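Local coordinates for protein linoleate 11-lipoxygenase (PDB 5FX8) that oxygenates linoleic and alpha-linolenic acids at a manganese centre, giving 11S- and 13R-hydroperoxy fatty acids, the 11S product of each being converted to the 13R, at residues F164-V175 against K275-S286; Y230-F238 against P249-G257. All coordinates share one frame; numbering follows the deposited sequence.

Interaction 1 (F164-V175 against K275-S286); sequences FSMERLSSNPYV and KIMFNNNDLFYS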
# COMPACT_ATOMS: atom_id res chain seq x y z
N PHE A 164 2.04 -23.12 -6.17
CA PHE A 164 2.40 -23.04 -4.76
C PHE A 164 3.90 -22.87 -4.58
O PHE A 164 4.34 -22.19 -3.65
CB PHE A 164 1.93 -24.28 -4.02
CG PHE A 164 2.43 -24.34 -2.62
CD1 PHE A 164 1.89 -23.50 -1.65
CD2 PHE A 164 3.46 -25.19 -2.27
CE1 PHE A 164 2.36 -23.53 -0.36
CE2 PHE A 164 3.93 -25.22 -1.00
CZ PHE A 164 3.38 -24.39 -0.03
N SER A 165 4.69 -23.50 -5.43
CA SER A 165 6.13 -23.33 -5.31
C SER A 165 6.58 -21.98 -5.88
O SER A 165 7.40 -21.29 -5.28
CB SER A 165 6.83 -24.49 -6.00
OG SER A 165 6.38 -24.55 -7.33
N MET A 166 6.03 -21.58 -7.02
CA MET A 166 6.48 -20.34 -7.63
C MET A 166 6.17 -19.09 -6.79
O MET A 166 6.84 -18.08 -6.97
CB MET A 166 5.86 -20.18 -9.01
CG MET A 166 6.50 -21.05 -10.04
SD MET A 166 8.27 -20.93 -9.95
CE MET A 166 8.52 -19.63 -11.13
N GLU A 167 5.19 -19.13 -5.89
CA GLU A 167 4.96 -18.00 -5.00
C GLU A 167 6.21 -17.62 -4.22
O GLU A 167 6.39 -16.44 -3.89
CB GLU A 167 3.81 -18.31 -4.04
CG GLU A 167 2.42 -18.03 -4.59
CD GLU A 167 1.29 -18.61 -3.73
OE1 GLU A 167 1.53 -19.05 -2.60
OE2 GLU A 167 0.14 -18.65 -4.21
N ARG A 168 7.07 -18.59 -3.90
CA ARG A 168 8.30 -18.31 -3.17
C ARG A 168 9.33 -17.58 -4.01
O ARG A 168 10.38 -17.21 -3.49
CB ARG A 168 8.94 -19.59 -2.63
CG ARG A 168 8.00 -20.60 -2.03
CD ARG A 168 7.04 -19.97 -1.08
NE ARG A 168 5.67 -20.35 -1.38
CZ ARG A 168 4.62 -19.69 -0.94
NH1 ARG A 168 4.79 -18.64 -0.20
NH2 ARG A 168 3.41 -20.10 -1.24
N LEU A 169 9.09 -17.41 -5.31
CA LEU A 169 9.96 -16.63 -6.18
C LEU A 169 9.23 -15.40 -6.72
O LEU A 169 9.70 -14.77 -7.67
CB LEU A 169 10.49 -17.50 -7.33
CG LEU A 169 11.38 -18.68 -6.91
CD1 LEU A 169 11.56 -19.69 -8.02
CD2 LEU A 169 12.75 -18.26 -6.44
N SER A 170 8.09 -15.03 -6.14
CA SER A 170 7.36 -13.88 -6.64
C SER A 170 6.62 -13.14 -5.52
O SER A 170 7.09 -12.11 -5.06
CB SER A 170 6.39 -14.31 -7.73
OG SER A 170 5.55 -15.33 -7.27
N SER A 171 5.47 -13.67 -5.09
CA SER A 171 4.67 -13.03 -4.05
C SER A 171 5.46 -12.73 -2.79
O SER A 171 5.33 -11.65 -2.22
CB SER A 171 3.51 -13.92 -3.69
OG SER A 171 2.83 -14.20 -4.86
N ASN A 172 6.19 -13.71 -2.27
CA ASN A 172 7.04 -13.53 -1.10
C ASN A 172 8.37 -14.17 -1.42
O ASN A 172 8.57 -15.36 -1.14
CB ASN A 172 6.47 -14.14 0.17
CG ASN A 172 7.46 -14.07 1.34
OD1 ASN A 172 8.52 -13.44 1.23
ND2 ASN A 172 7.12 -14.71 2.46
N PRO A 173 9.30 -13.42 -1.98
CA PRO A 173 10.58 -13.98 -2.41
C PRO A 173 11.71 -13.82 -1.41
O PRO A 173 12.86 -14.08 -1.74
CB PRO A 173 10.87 -13.14 -3.66
CG PRO A 173 10.32 -11.80 -3.27
CD PRO A 173 9.06 -12.08 -2.54
N TYR A 174 11.40 -13.36 -0.22
CA TYR A 174 12.41 -12.97 0.73
C TYR A 174 12.74 -14.05 1.74
O TYR A 174 13.52 -13.78 2.65
CB TYR A 174 11.96 -11.70 1.42
CG TYR A 174 12.07 -10.51 0.55
CD1 TYR A 174 13.31 -10.04 0.16
CD2 TYR A 174 10.96 -9.84 0.11
CE1 TYR A 174 13.42 -8.98 -0.60
CE2 TYR A 174 11.08 -8.75 -0.66
CZ TYR A 174 12.32 -8.34 -1.00
OH TYR A 174 12.48 -7.26 -1.77
N VAL A 175 12.18 -15.26 1.61
CA VAL A 175 12.37 -16.27 2.65
C VAL A 175 13.11 -17.46 2.06
O VAL A 175 13.94 -18.07 2.73
CB VAL A 175 11.03 -16.66 3.34
CG1 VAL A 175 10.05 -17.33 2.44
CG2 VAL A 175 11.27 -17.57 4.50
N LYS A 275 -0.41 -27.18 2.26
CA LYS A 275 -0.07 -25.95 1.58
C LYS A 275 -0.79 -24.77 2.21
O LYS A 275 -0.22 -23.69 2.28
CB LYS A 275 -0.39 -26.05 0.10
CG LYS A 275 0.50 -27.00 -0.61
CD LYS A 275 0.25 -26.92 -2.09
CE LYS A 275 -1.08 -27.49 -2.47
NZ LYS A 275 -1.26 -27.24 -3.91
N ILE A 276 -2.01 -24.97 2.69
CA ILE A 276 -2.72 -23.88 3.37
C ILE A 276 -2.01 -23.51 4.67
O ILE A 276 -1.85 -22.31 4.98
CB ILE A 276 -4.19 -24.25 3.61
CG1 ILE A 276 -4.93 -24.39 2.28
CG2 ILE A 276 -4.88 -23.15 4.38
CD1 ILE A 276 -6.37 -24.71 2.41
N MET A 277 -1.56 -24.49 5.45
CA MET A 277 -0.86 -24.16 6.68
C MET A 277 0.43 -23.40 6.40
O MET A 277 0.75 -22.41 7.07
CB MET A 277 -0.59 -25.42 7.49
CG MET A 277 -1.84 -26.10 7.93
SD MET A 277 -1.56 -27.51 9.02
CE MET A 277 -1.03 -28.78 7.91
N PHE A 278 1.18 -23.85 5.39
CA PHE A 278 2.37 -23.12 5.01
C PHE A 278 2.03 -21.71 4.56
O PHE A 278 2.76 -20.77 4.86
CB PHE A 278 3.12 -23.86 3.91
CG PHE A 278 4.35 -23.16 3.41
CD1 PHE A 278 4.28 -22.18 2.43
CD2 PHE A 278 5.60 -23.51 3.88
CE1 PHE A 278 5.39 -21.56 1.97
CE2 PHE A 278 6.73 -22.90 3.41
CZ PHE A 278 6.61 -21.91 2.45
N ASN A 279 0.93 -21.53 3.84
CA ASN A 279 0.63 -20.18 3.38
C ASN A 279 0.26 -19.26 4.54
O ASN A 279 0.49 -18.05 4.48
CB ASN A 279 -0.47 -20.23 2.35
CG ASN A 279 0.01 -20.75 1.02
OD1 ASN A 279 1.18 -20.68 0.71
ND2 ASN A 279 -0.89 -21.29 0.24
N ASN A 280 -0.31 -19.84 5.60
CA ASN A 280 -0.58 -19.12 6.82
C ASN A 280 0.70 -18.66 7.49
O ASN A 280 0.82 -17.50 7.93
CB ASN A 280 -1.38 -20.05 7.73
CG ASN A 280 -1.76 -19.42 9.01
OD1 ASN A 280 -1.20 -19.71 10.05
ND2 ASN A 280 -2.74 -18.56 8.96
N ASN A 281 1.68 -19.56 7.58
CA ASN A 281 2.95 -19.17 8.17
C ASN A 281 3.68 -18.14 7.31
O ASN A 281 4.30 -17.21 7.83
CB ASN A 281 3.80 -20.40 8.41
CG ASN A 281 3.19 -21.34 9.40
OD1 ASN A 281 3.17 -22.55 9.21
ND2 ASN A 281 2.69 -20.78 10.49
N ASP A 282 3.61 -18.29 5.99
CA ASP A 282 4.26 -17.37 5.08
C ASP A 282 3.61 -15.99 5.12
O ASP A 282 4.30 -14.97 5.03
CB ASP A 282 4.24 -17.94 3.67
CG ASP A 282 5.23 -17.28 2.76
OD1 ASP A 282 6.44 -17.46 3.00
OD2 ASP A 282 4.81 -16.57 1.83
N LEU A 283 2.29 -15.93 5.28
CA LEU A 283 1.62 -14.64 5.42
C LEU A 283 2.05 -13.94 6.70
O LEU A 283 2.35 -12.74 6.70
CB LEU A 283 0.11 -14.82 5.38
CG LEU A 283 -0.72 -13.53 5.26
CD1 LEU A 283 -0.24 -12.56 4.15
CD2 LEU A 283 -2.17 -13.87 5.05
N PHE A 284 2.08 -14.68 7.81
CA PHE A 284 2.60 -14.08 9.03
C PHE A 284 3.99 -13.53 8.81
O PHE A 284 4.31 -12.41 9.25
CB PHE A 284 2.60 -15.13 10.13
CG PHE A 284 3.24 -14.69 11.40
CD1 PHE A 284 4.60 -14.88 11.61
CD2 PHE A 284 2.49 -14.12 12.40
CE1 PHE A 284 5.17 -14.50 12.78
CE2 PHE A 284 3.05 -13.74 13.56
CZ PHE A 284 4.39 -13.92 13.76
N TYR A 285 4.84 -14.31 8.13
CA TYR A 285 6.23 -13.89 7.93
C TYR A 285 6.30 -12.60 7.13
O TYR A 285 7.01 -11.67 7.51
CB TYR A 285 7.02 -14.98 7.21
CG TYR A 285 8.43 -14.55 6.84
CD1 TYR A 285 8.69 -13.91 5.63
CD2 TYR A 285 9.49 -14.77 7.70
CE1 TYR A 285 9.95 -13.51 5.31
CE2 TYR A 285 10.75 -14.38 7.37
CZ TYR A 285 10.97 -13.75 6.18
OH TYR A 285 12.24 -13.35 5.83
N SER A 286 5.61 -12.54 6.00
CA SER A 286 5.77 -11.41 5.11
C SER A 286 5.25 -10.15 5.77
O SER A 286 5.89 -9.09 5.72
CB SER A 286 5.06 -11.68 3.79
OG SER A 286 3.67 -11.46 3.90
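F164 lays its ring against the aliphatic chain of K275, and the contact can be followed along it atom by atom. F164 CB starts 3.7 Å from K275 CD. With CG anti to the backbone N (chi1 172°), the ring swings toward the helix; F164 CG is 3.4 Å from K275 CD, and CD2 and CE2 also meet the lysine chain. K275 CG lies 3.6 Å from the F164 ring centroid, almost exactly over the middle of the face, a CH-pi contact. CD1 and CE1 border the amide of N279, whose CG is at the ring edge and whose ND2 is hydrogen-bonded to L495 O. Finally F164 CZ comes 3.4 Å from F278 CD1, the edge of F164 turned to the face of F278 in an offset edge-to-face pair, planes 74° apart.

R168 continues the contact. Its bent chain folds back so that R168 NE donates to F164 O at 3.2 Å, which helps to set the guanidinium's orientation. F278 CE1 covers one face of that group, 3.5 Å from R168 CZ, and E167 CB the opposite face. R168 NH1 forms a salt bridge with D282 OD2 at 2.9 Å; E167, also bonded by H496, is the second carboxylate partner. N172 ND2 gives D282 OD2 a hydrogen bond of 3.0 Å and 154°, from above the carboxylate plane. H217 holds D282 OD1, probably helping to stabilise the buried charge. V175 CB lies over one face of the Y285 ring, a CH-pi contact.

It is a worked case of a helix end and the following loop fastened to helix 268-305 by apolar contacts at both ends and a buried salt-bridge network between them. F164 also packs on P249 and I252 of strand 246-253, and N172 on M481 of helix 460-481.

Interaction 2 (Y230-F238 against P249-G257); sequences YAAACQGLF and PLAIKTNVG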
# COMPACT_ATOMS: atom_id res chain seq x y z
N TYR A 230 -5.61 -21.49 15.36
CA TYR A 230 -4.59 -22.50 15.34
C TYR A 230 -3.56 -22.12 14.29
O TYR A 230 -3.81 -21.28 13.43
CB TYR A 230 -5.21 -23.86 15.07
CG TYR A 230 -6.38 -24.15 15.95
CD1 TYR A 230 -7.65 -23.73 15.60
CD2 TYR A 230 -6.21 -24.85 17.13
CE1 TYR A 230 -8.72 -23.99 16.41
CE2 TYR A 230 -7.27 -25.13 17.94
CZ TYR A 230 -8.52 -24.71 17.59
OH TYR A 230 -9.58 -24.99 18.41
N ALA A 231 -2.39 -22.76 14.35
CA ALA A 231 -1.31 -22.43 13.44
C ALA A 231 -0.21 -23.47 13.58
O ALA A 231 -0.04 -24.06 14.64
CB ALA A 231 -0.74 -21.04 13.73
N ALA A 232 0.56 -23.66 12.51
CA ALA A 232 1.68 -24.59 12.51
C ALA A 232 2.99 -23.80 12.58
O ALA A 232 2.99 -22.63 12.95
CB ALA A 232 1.61 -25.52 11.29
N ALA A 233 4.10 -24.45 12.24
CA ALA A 233 5.38 -23.77 12.10
C ALA A 233 6.11 -24.45 10.94
O ALA A 233 7.12 -25.14 11.08
CB ALA A 233 6.17 -23.80 13.40
N CYS A 234 5.59 -24.26 9.73
CA CYS A 234 5.96 -25.12 8.62
C CYS A 234 7.37 -24.87 8.13
O CYS A 234 7.86 -23.74 8.10
CB CYS A 234 4.99 -24.95 7.47
SG CYS A 234 3.40 -25.66 7.83
N GLN A 235 8.04 -25.95 7.77
CA GLN A 235 9.22 -25.90 6.93
C GLN A 235 8.80 -26.50 5.61
O GLN A 235 8.22 -27.58 5.59
CB GLN A 235 10.36 -26.69 7.54
CG GLN A 235 10.85 -26.17 8.83
CD GLN A 235 11.98 -26.99 9.35
OE1 GLN A 235 13.07 -26.48 9.57
NE2 GLN A 235 11.74 -28.27 9.53
N GLY A 236 9.05 -25.78 4.53
CA GLY A 236 8.75 -26.26 3.19
C GLY A 236 10.04 -26.57 2.46
O GLY A 236 10.98 -25.76 2.47
N LEU A 237 10.09 -27.75 1.86
CA LEU A 237 11.21 -28.19 1.05
C LEU A 237 10.78 -28.15 -0.41
O LEU A 237 9.73 -28.69 -0.77
CB LEU A 237 11.63 -29.59 1.44
CG LEU A 237 13.04 -30.05 1.15
CD1 LEU A 237 14.02 -29.10 1.74
CD2 LEU A 237 13.17 -31.40 1.79
N PHE A 238 11.59 -27.49 -1.24
CA PHE A 238 11.31 -27.35 -2.65
C PHE A 238 12.50 -27.85 -3.45
O PHE A 238 13.61 -27.93 -2.94
CB PHE A 238 10.99 -25.93 -2.99
CG PHE A 238 9.87 -25.36 -2.20
CD1 PHE A 238 10.08 -24.87 -0.92
CD2 PHE A 238 8.61 -25.29 -2.73
CE1 PHE A 238 9.05 -24.34 -0.21
CE2 PHE A 238 7.58 -24.77 -2.03
CZ PHE A 238 7.79 -24.29 -0.77
N PRO A 249 7.22 -28.08 -5.32
CA PRO A 249 7.14 -28.49 -3.92
C PRO A 249 7.54 -29.94 -3.73
O PRO A 249 7.26 -30.81 -4.55
CB PRO A 249 5.66 -28.29 -3.58
CG PRO A 249 4.96 -28.51 -4.83
CD PRO A 249 5.88 -27.99 -5.93
N LEU A 250 8.22 -30.19 -2.61
CA LEU A 250 8.61 -31.55 -2.26
C LEU A 250 7.91 -32.01 -0.98
O LEU A 250 7.13 -32.95 -1.04
CB LEU A 250 10.14 -31.64 -2.14
CG LEU A 250 10.73 -33.04 -2.32
CD1 LEU A 250 12.18 -33.02 -2.74
CD2 LEU A 250 10.60 -33.84 -1.06
N ALA A 251 8.15 -31.38 0.16
CA ALA A 251 7.53 -31.81 1.40
C ALA A 251 7.23 -30.60 2.28
O ALA A 251 7.80 -29.52 2.10
CB ALA A 251 8.43 -32.79 2.15
N ILE A 252 6.34 -30.80 3.24
CA ILE A 252 5.98 -29.78 4.21
C ILE A 252 5.91 -30.44 5.57
O ILE A 252 5.18 -31.41 5.75
CB ILE A 252 4.64 -29.10 3.86
CG1 ILE A 252 4.73 -28.38 2.52
CG2 ILE A 252 4.24 -28.11 4.95
CD1 ILE A 252 3.44 -27.75 2.05
N LYS A 253 6.66 -29.91 6.53
CA LYS A 253 6.68 -30.42 7.89
C LYS A 253 6.11 -29.37 8.83
O LYS A 253 6.61 -28.24 8.86
CB LYS A 253 8.11 -30.79 8.30
CG LYS A 253 8.18 -31.73 9.46
CD LYS A 253 9.56 -31.79 10.02
CE LYS A 253 9.62 -32.82 11.09
NZ LYS A 253 10.84 -32.63 11.86
N THR A 254 5.10 -29.74 9.62
CA THR A 254 4.36 -28.76 10.41
C THR A 254 5.14 -28.26 11.61
O THR A 254 4.91 -27.13 12.06
CB THR A 254 3.07 -29.34 10.95
OG1 THR A 254 3.41 -30.23 12.02
CG2 THR A 254 2.33 -30.09 9.87
N ASN A 255 5.98 -29.09 12.19
CA ASN A 255 6.77 -28.75 13.37
C ASN A 255 5.92 -28.43 14.59
O ASN A 255 6.39 -27.73 15.48
CB ASN A 255 7.69 -27.57 13.13
CG ASN A 255 8.79 -27.88 12.17
OD1 ASN A 255 9.00 -27.15 11.22
ND2 ASN A 255 9.51 -28.97 12.42
N VAL A 256 4.67 -28.89 14.63
CA VAL A 256 3.82 -28.72 15.80
C VAL A 256 3.01 -29.99 16.02
O VAL A 256 2.73 -30.74 15.08
CB VAL A 256 2.87 -27.50 15.67
CG1 VAL A 256 3.64 -26.25 15.66
CG2 VAL A 256 2.02 -27.60 14.43
N GLY A 257 2.65 -30.23 17.27
CA GLY A 257 1.79 -31.35 17.59
C GLY A 257 2.52 -32.65 17.36
O GLY A 257 3.64 -32.86 17.82
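C234 and I252 meet on one side of the hairpin, C234 SG lying 3.9 Å from I252 CG2. The isoleucine presents that methyl because CG2 is anti to its backbone N, with CG1 beside it (chi1 -62°). Toward the far end of the strands, F238 brings CD2 to 3.7 Å from P249 CA. In the other direction V256 spreads its two methyls over the successive alanines A232 and A233, CG2 touching A232 CB at 3.8 Å and CG1 facing A233.

Around these apolar touches runs the antiparallel backbone pairing. Q235 and K253 form a hydrogen-bonded pair, with K253 N reaching Q235 O at 3.0 Å; G236 and I252, the next pair, are non-hydrogen-bonded. L237 faces both L250 and A251: its O accepts from L250 N at 2.8 Å and from A251 N at 3.3 Å, while its N donates to A251 O. This is a classic beta bulge, and it shifts the register by one residue, so that F238 pairs with P249.

Beyond the strands one further main-chain bond joins the segments, A233 N donating to T254 O at 2.8 Å. T254 OG1 accepts a nearly straight bond (174°) from V256 N, an ST turn. The side chains of N255 and Q235 cross there at about a right angle.

As an example of how two neighbouring strands of this lipoxygenase's five-stranded antiparallel sheet are held, the contact has main-chain bonds setting the register, while apolar side chains pack on the faces of the sheet and charged partners play little part.

How the interactions relate
Interaction 2 is nested along the chain inside the loop that interaction 1 closes, and the two lie with centres about 12 Å apart. N281 of helix 268-305 joins them: its OD1 probably accepts from C234 N at 3.0 Å and its ND2 probably donates to A232 O at 3.1 Å. S165 adds packing, its CB being 3.6 Å from P249 CD. One helix thus carries the partner of 164-175 and a tie to the hairpin. The same helix leads on to the metal: the side chain of S286 is about 6 Å from that of the ligand H290 and about 10 Å from the manganese, whereas interaction 2 lies away from the active site.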